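Local coordinates for protein DNA primase (Aquifex aeolicus, PDB 2AU3) that probably synthesises the short RNA primers that DNA polymerase extends during DNA replication, as a zinc-containing bacterial primase of the DnaG family, at residues 349-354 / 371-376; 385-390 / 399-404; 357-360 / 365-368. All blocks are in the same frame, centred on the assembly; numbering follows the deposited sequence.

All three contacts lie in the helical domain that closes this construct, on one side of the chain's centre. Contacts 1 and 3 join the same helices, 351-358 and 363-374, with centres about 10 Å apart. Contact 3 sits at the turn between them and is nested inside the loop that contact 1 closes. Contact 2 follows in the chain and packs the final short helix on helix 380-394. Its centre is about 11 Å from contact 1 and 13 Å from contact 3. L386 meets F352 of contact 1, and F390 meets A359 and T367 of contact 3. All three are away from the zinc site and the predicted magnesium ligands.

Contact 1 (349-354 / 371-376); sequences GELFET and RYYLGF
F352 pushes the CE1/CZ end of its ring against the backbone of helix 363-374, into the hollow between Y373 and L374. Its CE1 atom reaches Y373 CB at 3.5 Å, approaching that carbon obliquely to the ring plane. The same CE1 lies 3.6 Å from L374 N. That nitrogen and Y373 C lie at the edge, near the ring plane. L374 CD1 also touches F352 CE1, at 3.6 Å, and lines the hollow with Y373 CB. F352 CG is anti to its carbonyl carbon (chi1 -70°), which carries the ring across to the other helix.

The second bump is L351. Its CD2 methyl rests over one face of the Y373 ring, toward the rim, 3.8 Å from Y373 CG. This is a CH-pi contact, with the methyl 4.2 Å from the centroid of the Y373 ring and 25° off its normal. L351 CD1 follows the same ring toward CE2. The two side chains cross at about a right angle. L351 CD2 also lies over a face of F352, so this one methyl sits in the corner formed by two aromatic rings.

The contact is helix packing in the helical domain of a DnaG primase, between the start of helix 351-358 and the end of helix 363-374. E350 is the N-cap of the first helix. Its carboxylate accepts from F352 N at OE2 (3.1 Å) and from E353 N at OE1 (3.0 Å), each from above the carboxylate plane. These bonds cap the first turn, which bears L351 and F352. Beyond the two segments, L351 and Y373 both touch I308 of helix 298-313, while L386 of helix 380-394 packs on F352 and L374.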
loop_
_atom_site.group_PDB
_atom_site.type_symbol
_atom_site.label_atom_id
_atom_site.label_comp_id
_atom_site.label_asym_id
_atom_site.label_seq_id
_atom_site.Cartn_x
_atom_site.Cartn_y
_atom_site.Cartn_z
ATOM N N GLY A 349 -5.616 25.344 -0.585
ATOM C CA GLY A 349 -7.061 25.566 -0.509
ATOM C C GLY A 349 -7.911 24.469 -1.158
ATOM O O GLY A 349 -7.456 23.760 -2.073
ATOM N N GLU A 350 -9.135 24.319 -0.663
ATOM C CA GLU A 350 -10.126 23.419 -1.260
ATOM C C GLU A 350 -10.423 23.803 -2.716
ATOM O O GLU A 350 -10.379 24.972 -3.068
ATOM C CB GLU A 350 -11.403 23.406 -0.421
ATOM C CG GLU A 350 -12.428 22.355 -0.842
ATOM C CD GLU A 350 -13.428 22.897 -1.850
ATOM O OE1 GLU A 350 -13.737 24.101 -1.785
ATOM O OE2 GLU A 350 -13.890 22.129 -2.715
ATOM N N LEU A 351 -10.675 22.801 -3.554
ATOM C CA LEU A 351 -10.882 22.993 -4.993
ATOM C C LEU A 351 -11.818 24.194 -5.344
ATOM O O LEU A 351 -11.422 25.125 -6.042
ATOM C CB LEU A 351 -11.452 21.705 -5.606
ATOM C CG LEU A 351 -11.741 21.738 -7.111
ATOM C CD1 LEU A 351 -10.417 21.826 -7.868
ATOM C CD2 LEU A 351 -12.546 20.499 -7.537
ATOM N N PHE A 352 -13.056 24.150 -4.878
ATOM C CA PHE A 352 -14.062 25.125 -5.330
ATOM C C PHE A 352 -13.829 26.500 -4.710
ATOM O O PHE A 352 -14.033 27.527 -5.359
ATOM C CB PHE A 352 -15.477 24.626 -5.038
ATOM C CG PHE A 352 -15.885 23.464 -5.904
ATOM C CD1 PHE A 352 -16.170 23.655 -7.247
ATOM C CD2 PHE A 352 -15.948 22.163 -5.375
ATOM C CE1 PHE A 352 -16.531 22.553 -8.074
ATOM C CE2 PHE A 352 -16.323 21.057 -6.191
ATOM C CZ PHE A 352 -16.609 21.261 -7.532
ATOM N N GLU A 353 -13.363 26.499 -3.466
ATOM C CA GLU A 353 -13.027 27.726 -2.784
ATOM C C GLU A 353 -11.873 28.400 -3.513
ATOM O O GLU A 353 -11.904 29.611 -3.742
ATOM C CB GLU A 353 -12.715 27.416 -1.330
ATOM C CG GLU A 353 -11.943 28.464 -0.557
ATOM C CD GLU A 353 -11.708 28.002 0.874
ATOM O OE1 GLU A 353 -12.575 27.248 1.394
ATOM O OE2 GLU A 353 -10.647 28.340 1.461
ATOM N N THR A 354 -10.901 27.603 -3.965
ATOM C CA THR A 354 -9.792 28.118 -4.772
ATOM C C THR A 354 -10.212 28.616 -6.182
ATOM O O THR A 354 -9.747 29.666 -6.637
ATOM C CB THR A 354 -8.643 27.076 -4.848
ATOM O OG1 THR A 354 -8.267 26.700 -3.521
ATOM C CG2 THR A 354 -7.363 27.702 -5.406
ATOM N N ARG A 371 -17.671 24.967 -13.645
ATOM C CA ARG A 371 -18.913 24.321 -14.042
ATOM C C ARG A 371 -18.674 22.852 -14.377
ATOM O O ARG A 371 -19.502 22.022 -14.083
ATOM C CB ARG A 371 -19.605 25.081 -15.178
ATOM C CG ARG A 371 -19.512 24.438 -16.537
ATOM C CD ARG A 371 -19.886 25.372 -17.720
ATOM N NE ARG A 371 -21.288 25.229 -18.103
ATOM C CZ ARG A 371 -21.788 25.557 -19.289
ATOM N NH1 ARG A 371 -21.009 26.073 -20.238
ATOM N NH2 ARG A 371 -23.084 25.386 -19.522
ATOM N N TYR A 372 -17.523 22.538 -14.964
ATOM C CA TYR A 372 -17.140 21.138 -15.179
ATOM C C TYR A 372 -17.003 20.353 -13.852
ATOM O O TYR A 372 -17.592 19.298 -13.699
ATOM C CB TYR A 372 -15.864 21.076 -16.003
ATOM C CG TYR A 372 -15.224 19.716 -16.114
ATOM C CD1 TYR A 372 -15.682 18.777 -17.044
ATOM C CD2 TYR A 372 -14.132 19.385 -15.332
ATOM C CE1 TYR A 372 -15.083 17.531 -17.160
ATOM C CE2 TYR A 372 -13.516 18.151 -15.450
ATOM C CZ TYR A 372 -14.002 17.223 -16.350
ATOM O OH TYR A 372 -13.392 16.002 -16.451
ATOM N N TYR A 373 -16.222 20.851 -12.902
ATOM C CA TYR A 373 -16.080 20.123 -11.626
ATOM C C TYR A 373 -17.388 20.019 -10.872
ATOM O O TYR A 373 -17.686 18.998 -10.253
ATOM C CB TYR A 373 -15.024 20.757 -10.727
ATOM C CG TYR A 373 -13.643 20.520 -11.214
ATOM C CD1 TYR A 373 -13.243 19.254 -11.602
ATOM C CD2 TYR A 373 -12.747 21.583 -11.349
ATOM C CE1 TYR A 373 -11.971 19.028 -12.103
ATOM C CE2 TYR A 373 -11.470 21.379 -11.830
ATOM C CZ TYR A 373 -11.081 20.095 -12.199
ATOM O OH TYR A 373 -9.818 19.866 -12.687
ATOM N N LEU A 374 -18.157 21.100 -10.909
ATOM C CA LEU A 374 -19.480 21.129 -10.291
ATOM C C LEU A 374 -20.370 19.966 -10.688
ATOM O O LEU A 374 -21.201 19.525 -9.875
ATOM C CB LEU A 374 -20.189 22.439 -10.616
ATOM C CG LEU A 374 -20.960 23.061 -9.450
ATOM C CD1 LEU A 374 -20.066 23.263 -8.266
ATOM C CD2 LEU A 374 -21.661 24.363 -9.854
ATOM N N GLY A 375 -20.214 19.482 -11.924
ATOM C CA GLY A 375 -21.062 18.440 -12.462
ATOM C C GLY A 375 -20.796 17.059 -11.870
ATOM O O GLY A 375 -21.457 16.088 -12.241
ATOM N N PHE A 376 -19.820 16.962 -10.962
ATOM C CA PHE A 376 -19.471 15.667 -10.336
ATOM C C PHE A 376 -19.889 15.600 -8.849
ATOM O O PHE A 376 -19.697 14.576 -8.164
ATOM C CB PHE A 376 -17.973 15.356 -10.517
ATOM C CG PHE A 376 -17.533 15.252 -11.957
ATOM C CD1 PHE A 376 -17.810 14.110 -12.713
ATOM C CD2 PHE A 376 -16.823 16.286 -12.558
ATOM C CE1 PHE A 376 -17.407 14.011 -14.057
ATOM C CE2 PHE A 376 -16.378 16.178 -13.893
ATOM C CZ PHE A 376 -16.686 15.048 -14.644
#

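Contact 2 (385-390 / 399-404); sequences ALASEF and EILLMK
A387 and L401 bring their helices closest, with CA atoms 6.3 Å apart. L401 has the largest buried area here, and A387 comes second. The forked end of L401 lies between A387 and F390. Its CD1 branch turns to the backbone and lies 3.4 Å from A387 O. It also touches the CB of F390. The CD2 branch goes to the ring, 3.8 Å from F390 CD2, and meets it obliquely. With CG anti to its carbonyl carbon (chi1 -57°), L401 sends both methyls toward the other helix.

A387 offers only a methyl, which lets the short helix come near. Its CB is 4.5 Å from L401 CB and 3.8 Å from L402 CD2. L402 thus comes in on A387 by one branch tip, beside the deeper L401. An alanine in place of L401 would probably open a gap beside A387 and take away the methyl that touches F390 CD2.

The F390 ring is held from other directions too. It stacks on F370 and touches T367, both of helix 363-374. F390 thus links the short helix 398-401 to helix 363-374. Just past L401 the short helix stops. M403 takes a positive phi (56°), M403 N bonds to I400 O, and K404 N bonds to E399 O at 2.9 Å. This is a Schellman motif, the classic C-terminal cap of an alpha-helix, and here it ends helix 398-401.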
loop_
_atom_site.group_PDB
_atom_site.type_symbol
_atom_site.label_atom_id
_atom_site.label_comp_id
_atom_site.label_asym_id
_atom_site.label_seq_id
_atom_site.Cartn_x
_atom_site.Cartn_y
_atom_site.Cartn_z
ATOM N N ALA A 385 -25.081 25.821 -3.456
ATOM C CA ALA A 385 -24.395 26.836 -2.660
ATOM C C ALA A 385 -23.127 27.281 -3.357
ATOM O O ALA A 385 -22.791 28.466 -3.356
ATOM C CB ALA A 385 -24.063 26.289 -1.296
ATOM N N LEU A 386 -22.433 26.319 -3.965
ATOM C CA LEU A 386 -21.221 26.637 -4.708
ATOM C C LEU A 386 -21.574 27.448 -5.950
ATOM O O LEU A 386 -20.938 28.463 -6.226
ATOM C CB LEU A 386 -20.421 25.364 -5.048
ATOM C CG LEU A 386 -19.748 24.692 -3.838
ATOM C CD1 LEU A 386 -19.254 23.258 -4.162
ATOM C CD2 LEU A 386 -18.614 25.538 -3.246
ATOM N N ALA A 387 -22.616 27.029 -6.671
ATOM C CA ALA A 387 -23.058 27.769 -7.841
ATOM C C ALA A 387 -23.480 29.180 -7.441
ATOM O O ALA A 387 -23.105 30.142 -8.093
ATOM C CB ALA A 387 -24.193 27.046 -8.562
ATOM N N SER A 388 -24.234 29.296 -6.346
ATOM C CA SER A 388 -24.718 30.595 -5.884
ATOM C C SER A 388 -23.577 31.558 -5.597
ATOM O O SER A 388 -23.640 32.716 -5.988
ATOM C CB SER A 388 -25.607 30.445 -4.646
ATOM O OG SER A 388 -26.723 29.647 -4.946
ATOM N N GLU A 389 -22.543 31.068 -4.920
ATOM C CA GLU A 389 -21.397 31.889 -4.533
ATOM C C GLU A 389 -20.677 32.448 -5.764
ATOM O O GLU A 389 -20.346 33.642 -5.813
ATOM C CB GLU A 389 -20.426 31.063 -3.675
ATOM C CG GLU A 389 -19.610 31.857 -2.665
ATOM C CD GLU A 389 -18.505 31.030 -1.995
ATOM O OE1 GLU A 389 -18.699 29.812 -1.771
ATOM O OE2 GLU A 389 -17.435 31.604 -1.678
ATOM N N PHE A 390 -20.444 31.577 -6.755
ATOM C CA PHE A 390 -19.785 31.959 -8.000
ATOM C C PHE A 390 -20.644 32.964 -8.796
ATOM O O PHE A 390 -20.120 33.948 -9.323
ATOM C CB PHE A 390 -19.519 30.725 -8.852
ATOM C CG PHE A 390 -18.415 30.896 -9.857
ATOM C CD1 PHE A 390 -17.136 30.440 -9.579
ATOM C CD2 PHE A 390 -18.667 31.465 -11.103
ATOM C CE1 PHE A 390 -16.102 30.569 -10.519
ATOM C CE2 PHE A 390 -17.644 31.597 -12.056
ATOM C CZ PHE A 390 -16.354 31.150 -11.760
ATOM N N GLU A 399 -27.795 29.332 -14.888
ATOM C CA GLU A 399 -28.069 28.330 -15.906
ATOM C C GLU A 399 -26.822 27.951 -16.723
ATOM O O GLU A 399 -26.758 26.856 -17.285
ATOM C CB GLU A 399 -29.256 28.752 -16.809
ATOM C CG GLU A 399 -29.548 30.260 -16.888
ATOM C CD GLU A 399 -30.185 30.841 -15.623
ATOM O OE1 GLU A 399 -31.316 30.421 -15.262
ATOM O OE2 GLU A 399 -29.559 31.725 -14.989
ATOM N N ILE A 400 -25.828 28.840 -16.763
ATOM C CA ILE A 400 -24.514 28.512 -17.332
ATOM C C ILE A 400 -23.745 27.576 -16.384
ATOM O O ILE A 400 -23.221 26.537 -16.797
ATOM C CB ILE A 400 -23.673 29.808 -17.591
ATOM C CG1 ILE A 400 -24.325 30.718 -18.653
ATOM C CG2 ILE A 400 -22.210 29.458 -17.933
ATOM C CD1 ILE A 400 -24.730 30.015 -19.960
ATOM N N LEU A 401 -23.699 27.958 -15.109
ATOM C CA LEU A 401 -23.017 27.198 -14.077
ATOM C C LEU A 401 -23.602 25.802 -13.830
ATOM O O LEU A 401 -22.869 24.865 -13.518
ATOM C CB LEU A 401 -22.988 27.988 -12.765
ATOM C CG LEU A 401 -22.349 29.381 -12.800
ATOM C CD1 LEU A 401 -22.494 30.049 -11.431
ATOM C CD2 LEU A 401 -20.877 29.298 -13.235
ATOM N N LEU A 402 -24.914 25.671 -13.955
ATOM C CA LEU A 402 -25.566 24.378 -13.741
ATOM C C LEU A 402 -25.662 23.546 -15.030
ATOM O O LEU A 402 -26.257 22.462 -15.034
ATOM C CB LEU A 402 -26.933 24.565 -13.087
ATOM C CG LEU A 402 -26.888 25.113 -11.661
ATOM C CD1 LEU A 402 -28.236 24.959 -10.974
ATOM C CD2 LEU A 402 -25.786 24.425 -10.831
ATOM N N MET A 403 -25.040 24.052 -16.099
ATOM C CA MET A 403 -24.996 23.393 -17.405
ATOM C C MET A 403 -26.396 23.074 -17.953
ATOM O O MET A 403 -26.612 22.023 -18.574
ATOM C CB MET A 403 -24.068 22.156 -17.389
ATOM C CG MET A 403 -22.582 22.494 -17.656
ATOM S SD MET A 403 -21.423 21.076 -17.783
ATOM C CE MET A 403 -21.565 20.355 -16.180
ATOM N N LYS A 404 -27.330 23.998 -17.708
ATOM C CA LYS A 404 -28.699 23.936 -18.226
ATOM C C LYS A 404 -28.736 24.386 -19.683
ATOM O O LYS A 404 -28.501 25.560 -19.981
ATOM C CB LYS A 404 -29.642 24.822 -17.401
ATOM C CG LYS A 404 -29.373 24.823 -15.906
ATOM C CD LYS A 404 -30.628 25.155 -15.110
ATOM C CE LYS A 404 -30.590 24.519 -13.720
ATOM N NZ LYS A 404 -31.450 23.320 -13.597
#

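Contact 3 (357-360 / 365-368); sequences KTAR and EKTR
Two bends in the K366 chain, at chi2 (-82°) and chi3 (-149°), carry its amino group back to T358. On the other side T358 holds OG1 between its backbone N and carbonyl carbon (chi1 56°), where it can meet that amino group. The contact belongs to a helical hairpin in the helical domain of the primase. A short connection leads from helix 351-358 to helix 363-374. Backbones come close at this turn, with the CA atoms of A359 and K366 5.0 Å apart.

The stem of the lysine does the apolar work. K366 CB packs on A359 CA at 3.5 Å and on A359 CB at 3.8 Å. K366 CG continues along the same residue, near its CA and its carbonyl oxygen. The chain then passes over the carbonyl of T358, whose O lies 3.4 Å from K366 CE. The buried methyl of A359 also meets F390 and Y394 of helix 380-394, so the third helix packs against this turn.

The polar end of T358 has two partners. Its OG1 bonds to T354 O, one turn back in its own helix, and accepts from the lysine as well. The bond to T354 O is likely to steady the hydroxyl as an acceptor for K366. E361 OE1 makes a long, weak ion pair with the same amino group and may add some attraction. At the turn end of the hairpin, K366 NZ donates to T358 OG1 at 2.9 Å.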
loop_
_atom_site.group_PDB
_atom_site.type_symbol
_atom_site.label_atom_id
_atom_site.label_comp_id
_atom_site.label_asym_id
_atom_site.label_seq_id
_atom_site.Cartn_x
_atom_site.Cartn_y
_atom_site.Cartn_z
ATOM N N LYS A 357 -11.901 31.881 -5.572
ATOM C CA LYS A 357 -10.883 32.882 -5.237
ATOM C C LYS A 357 -10.104 33.394 -6.461
ATOM O O LYS A 357 -9.778 34.601 -6.544
ATOM C CB LYS A 357 -9.918 32.314 -4.200
ATOM C CG LYS A 357 -9.082 33.362 -3.457
ATOM C CD LYS A 357 -7.949 32.711 -2.646
ATOM C CE LYS A 357 -6.766 33.663 -2.478
ATOM N NZ LYS A 357 -6.584 34.168 -1.065
ATOM N N THR A 358 -9.814 32.490 -7.404
ATOM C CA THR A 358 -8.932 32.801 -8.533
ATOM C C THR A 358 -9.609 32.993 -9.908
ATOM O O THR A 358 -8.939 33.311 -10.888
ATOM C CB THR A 358 -7.796 31.756 -8.648
ATOM O OG1 THR A 358 -8.353 30.437 -8.767
ATOM C CG2 THR A 358 -6.976 31.694 -7.365
ATOM N N ALA A 359 -10.921 32.792 -9.988
ATOM C CA ALA A 359 -11.608 32.901 -11.272
ATOM C C ALA A 359 -11.302 34.251 -11.924
ATOM O O ALA A 359 -11.208 34.339 -13.147
ATOM C CB ALA A 359 -13.098 32.702 -11.113
ATOM N N ARG A 360 -11.116 35.272 -11.082
ATOM C CA ARG A 360 -10.594 36.593 -11.463
ATOM C C ARG A 360 -9.446 36.595 -12.494
ATOM O O ARG A 360 -9.275 37.567 -13.236
ATOM C CB ARG A 360 -10.093 37.332 -10.215
ATOM C CG ARG A 360 -11.177 38.041 -9.419
ATOM C CD ARG A 360 -11.940 39.078 -10.237
ATOM N NE ARG A 360 -13.057 39.639 -9.470
ATOM C CZ ARG A 360 -14.030 40.384 -9.991
ATOM N NH1 ARG A 360 -14.023 40.668 -11.288
ATOM N NH2 ARG A 360 -15.008 40.851 -9.217
ATOM N N GLU A 365 -11.979 30.849 -18.729
ATOM C CA GLU A 365 -11.414 29.518 -18.555
ATOM C C GLU A 365 -11.789 28.954 -17.193
ATOM O O GLU A 365 -12.032 27.767 -17.062
ATOM C CB GLU A 365 -9.892 29.550 -18.736
ATOM C CG GLU A 365 -9.232 28.186 -18.924
ATOM C CD GLU A 365 -9.744 27.415 -20.139
ATOM O OE1 GLU A 365 -10.099 28.057 -21.163
ATOM O OE2 GLU A 365 -9.778 26.158 -20.067
ATOM N N LYS A 366 -11.863 29.826 -16.195
ATOM C CA LYS A 366 -12.100 29.408 -14.818
ATOM C C LYS A 366 -13.564 29.028 -14.592
ATOM O O LYS A 366 -13.875 28.176 -13.753
ATOM C CB LYS A 366 -11.666 30.496 -13.828
ATOM C CG LYS A 366 -10.140 30.701 -13.712
ATOM C CD LYS A 366 -9.495 29.677 -12.784
ATOM C CE LYS A 366 -8.293 30.240 -12.071
ATOM N NZ LYS A 366 -7.611 29.201 -11.254
ATOM N N THR A 367 -14.463 29.672 -15.333
ATOM C CA THR A 367 -15.876 29.318 -15.289
ATOM C C THR A 367 -16.042 27.926 -15.878
ATOM O O THR A 367 -16.806 27.115 -15.357
ATOM C CB THR A 367 -16.720 30.326 -16.078
ATOM O OG1 THR A 367 -16.770 31.570 -15.371
ATOM C CG2 THR A 367 -18.196 29.871 -16.138
ATOM N N ARG A 368 -15.312 27.657 -16.965
ATOM C CA ARG A 368 -15.357 26.357 -17.629
ATOM C C ARG A 368 -15.018 25.244 -16.648
ATOM O O ARG A 368 -15.727 24.235 -16.568
ATOM C CB ARG A 368 -14.354 26.325 -18.781
ATOM C CG ARG A 368 -14.952 25.855 -20.078
ATOM C CD ARG A 368 -14.162 24.724 -20.740
ATOM N NE ARG A 368 -13.239 25.258 -21.733
ATOM C CZ ARG A 368 -12.545 24.531 -22.594
ATOM N NH1 ARG A 368 -12.627 23.203 -22.605
ATOM N NH2 ARG A 368 -11.756 25.151 -23.445
#